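Local structure of HRDC domain-containing protein (3CYM) at residues A125-G129 / R381-I386. The protein probably acts as a nucleic acid-binding 3'-5' exonuclease of the ribonuclease D type, though its function has not been established. Sequence-based numbering, arbitrary orientation. Where two conformers were deposited one is given.
Sequences ARLLG and RTPVEI
Arg-126, near the C-terminal end of helix 121-127, lays its guanidinium over the side chain of Ile-386. The chain bends at chi2 (-81°) and again at chi3, and this double kink brings the flat group back across the neighbouring segment. Ile-386 CG1 sits beneath the centre of the guanidinium, 3.5 Å from Arg-126 CZ, while CD1 of the same isoleucine reaches Arg-126 CB at 3.7 Å. Near the guanidinium plane, at its edge, a salt bridge joins Arg-126 NH1 and Glu-385 OE2, the carboxylate turned 66° from that plane; both side chains have two conformers, and the very short separation modelled is doubtful. A water accepts a weak hydrogen bond from Arg-126 NH2 and donates to Glu-385 OE2 at 2.8 Å, a weak water-mediated link. Pro-383, the N-cap residue of helix 384-387, approaches the guanidinium obliquely, its CG 3.6 Å from Arg-126 NH2. The contact joins the RNase H-like 3'-5' exonuclease region to the C-terminal HRDC-like region, bringing a helix C-terminus against the turn between helices 360-380 and 384-387. Next along, Leu-127 CD2 meets Ile-386 CG2 at 3.7 Å, the two side chains crossing nearly at right angles; Trp-195 and Ala-196 of helix 193-207 also touch this leucine. Trimming Ile-386 to an alanine is likely to open a gap under the guanidinium and deprive Leu-127 CD2 of its apolar partner in this segment. Lys-192 hydrogen-bonds Leu-127 O. Gly-129, beyond the helix, has positive phi in a Schellman motif, its N bonded to Arg-126 O at 2.9 Å, and its CA lies 4.0 Å from Pro-383 CD.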
ATOM      1  N   ALA A 125      -7.258  13.476   7.987  1.00 18.79           N
ATOM      2  CA  ALA A 125      -8.296  13.954   7.057  1.00 18.64           C
ATOM      3  C   ALA A 125      -9.592  13.144   7.123  1.00 14.67           C
ATOM      4  O   ALA A 125     -10.677  13.717   7.076  1.00 15.98           O
ATOM      5  CB  ALA A 125      -7.765  13.989   5.632  1.00 17.56           C
ATOM      6  N   ARG A 126      -9.459  11.824   7.247  1.00 15.60           N
ATOM      7  CA  ARG A 126     -10.586  10.884   7.352  0.50 14.94           C
ATOM      8  C   ARG A 126     -11.384  11.102   8.630  1.00 13.92           C
ATOM      9  O   ARG A 126     -12.612  11.179   8.617  1.00 19.37           O
ATOM     10  CB  ARG A 126     -10.085   9.434   7.382  0.50 17.32           C
ATOM     11  CG  ARG A 126      -9.128   9.029   6.299  0.50 20.00           C
ATOM     12  CD  ARG A 126      -9.839   8.688   5.033  0.50 21.34           C
ATOM     13  NE  ARG A 126     -10.446   7.361   5.024  0.50 23.45           N
ATOM     14  CZ  ARG A 126     -11.754   7.130   5.102  0.50 24.70           C
ATOM     15  NH1 ARG A 126     -12.206   5.883   5.081  0.50 26.71           N
ATOM     16  NH2 ARG A 126     -12.611   8.133   5.208  0.50 16.43           N
ATOM     17  N   LEU A 127     -10.670  11.182   9.756  1.00 12.21           N
ATOM     18  CA  LEU A 127     -11.296  11.475  11.062  1.00 17.65           C
ATOM     19  C   LEU A 127     -12.068  12.794  11.032  1.00 17.58           C
ATOM     20  O   LEU A 127     -13.162  12.885  11.584  1.00 18.60           O
ATOM     21  CB  LEU A 127     -10.259  11.508  12.183  1.00 19.98           C
ATOM     22  CG  LEU A 127      -9.704  10.179  12.714  1.00 15.84           C
ATOM     23  CD1 LEU A 127      -8.405  10.466  13.421  1.00 13.25           C
ATOM     24  CD2 LEU A 127     -10.675   9.494  13.658  1.00 22.56           C
ATOM     25  N   LEU A 128     -11.493  13.789  10.357  1.00 20.29           N
ATOM     26  CA  LEU A 128     -12.110  15.098  10.119  1.00 23.57           C
ATOM     27  C   LEU A 128     -13.316  15.042   9.183  1.00 24.41           C
ATOM     28  O   LEU A 128     -14.068  16.011   9.070  1.00 29.95           O
ATOM     29  CB  LEU A 128     -11.068  16.055   9.533  1.00 20.62           C
ATOM     30  CG  LEU A 128     -10.437  17.146  10.404  1.00 25.11           C
ATOM     31  CD1 LEU A 128     -10.597  16.858  11.888  1.00 21.22           C
ATOM     32  CD2 LEU A 128      -8.966  17.319  10.038  1.00 18.01           C
ATOM     33  N   GLY A 129     -13.474  13.927   8.484  1.00 23.38           N
ATOM     34  CA  GLY A 129     -14.634  13.716   7.644  1.00 27.32           C
ATOM     35  C   GLY A 129     -14.407  14.033   6.184  1.00 27.66           C
ATOM     36  O   GLY A 129     -15.366  14.061   5.416  1.00 32.59           O
ATOM     37  N   ARG A 381     -19.802  12.955  13.153  1.00 22.79           N
ATOM     38  CA  ARG A 381     -19.342  13.356  11.811  1.00 25.35           C
ATOM     39  C   ARG A 381     -17.987  12.732  11.432  1.00 23.39           C
ATOM     40  O   ARG A 381     -17.037  13.418  11.044  1.00 20.73           O
ATOM     41  CB  ARG A 381     -19.379  14.882  11.640  1.00 30.56           C
ATOM     42  CG  ARG A 381     -20.615  15.371  10.902  1.00 40.43           C
ATOM     43  CD  ARG A 381     -21.171  16.649  11.506  1.00 49.08           C
ATOM     44  NE  ARG A 381     -22.090  16.364  12.609  1.00 59.90           N
ATOM     45  CZ  ARG A 381     -23.400  16.145  12.473  1.00 62.84           C
ATOM     46  NH1 ARG A 381     -24.146  15.892  13.546  1.00 55.12           N
ATOM     47  NH2 ARG A 381     -23.969  16.179  11.272  1.00 60.77           N
ATOM     48  N   THR A 382     -17.933  11.412  11.573  1.00 22.71           N
ATOM     49  CA  THR A 382     -16.774  10.596  11.266  1.00 22.23           C
ATOM     50  C   THR A 382     -17.289   9.535  10.289  1.00 21.90           C
ATOM     51  O   THR A 382     -18.381   9.023  10.492  1.00 19.58           O
ATOM     52  CB  THR A 382     -16.257   9.917  12.553  1.00 23.43           C
ATOM     53  OG1 THR A 382     -16.220  10.868  13.625  1.00 30.39           O
ATOM     54  CG2 THR A 382     -14.867   9.333  12.363  1.00 26.05           C
ATOM     55  N   PRO A 383     -16.551   9.253   9.190  1.00 22.37           N
ATOM     56  CA  PRO A 383     -16.953   8.164   8.297  1.00 21.28           C
ATOM     57  C   PRO A 383     -17.121   6.847   9.055  1.00 25.15           C
ATOM     58  O   PRO A 383     -16.315   6.532   9.936  1.00 24.69           O
ATOM     59  CB  PRO A 383     -15.796   8.078   7.299  1.00 21.76           C
ATOM     60  CG  PRO A 383     -15.216   9.436   7.287  1.00 23.84           C
ATOM     61  CD  PRO A 383     -15.354   9.941   8.690  1.00 20.36           C
ATOM     62  N   VAL A 384     -18.180   6.109   8.726  1.00 25.40           N
ATOM     63  CA  VAL A 384     -18.555   4.890   9.459  1.00 22.71           C
ATOM     64  C   VAL A 384     -17.439   3.824   9.480  1.00 20.08           C
ATOM     65  O   VAL A 384     -17.246   3.138  10.482  1.00 15.94           O
ATOM     66  CB  VAL A 384     -19.944   4.348   8.982  1.00 22.25           C
ATOM     67  CG1 VAL A 384     -19.927   3.978   7.509  1.00 23.44           C
ATOM     68  CG2 VAL A 384     -20.409   3.175   9.836  1.00 27.26           C
ATOM     69  N   GLU A 385     -16.674   3.751   8.390  1.00 19.88           N
ATOM     70  CA  GLU A 385     -15.567   2.800   8.306  0.50 19.13           C
ATOM     71  C   GLU A 385     -14.382   3.217   9.170  1.00 20.11           C
ATOM     72  O   GLU A 385     -13.585   2.369   9.549  1.00 16.20           O
ATOM     73  CB  GLU A 385     -15.142   2.532   6.852  0.50 19.53           C
ATOM     74  CG  GLU A 385     -14.276   3.601   6.175  0.50 15.46           C
ATOM     75  CD  GLU A 385     -13.906   3.227   4.734  0.50 18.48           C
ATOM     76  OE1 GLU A 385     -14.275   2.124   4.283  0.50 12.35           O
ATOM     77  OE2 GLU A 385     -13.246   4.039   4.050  0.50 15.50           O
ATOM     78  N   ILE A 386     -14.297   4.509   9.493  1.00 18.84           N
ATOM     79  CA  ILE A 386     -13.232   5.069  10.347  1.00 19.66           C
ATOM     80  C   ILE A 386     -13.567   4.920  11.847  1.00 23.40           C
ATOM     81  O   ILE A 386     -12.678   4.634  12.661  1.00 22.87           O
ATOM     82  CB  ILE A 386     -12.915   6.548   9.932  1.00 19.64           C
ATOM     83  CG1 ILE A 386     -12.235   6.577   8.559  1.00 17.74           C
ATOM     84  CG2 ILE A 386     -12.039   7.291  10.954  1.00 15.34           C
ATOM     85  CD1 ILE A 386     -10.807   5.961   8.512  1.00 12.26           C
TER
HETATM   86  O   HOH W   1     -14.750   6.358   3.623  1.00 44.52           O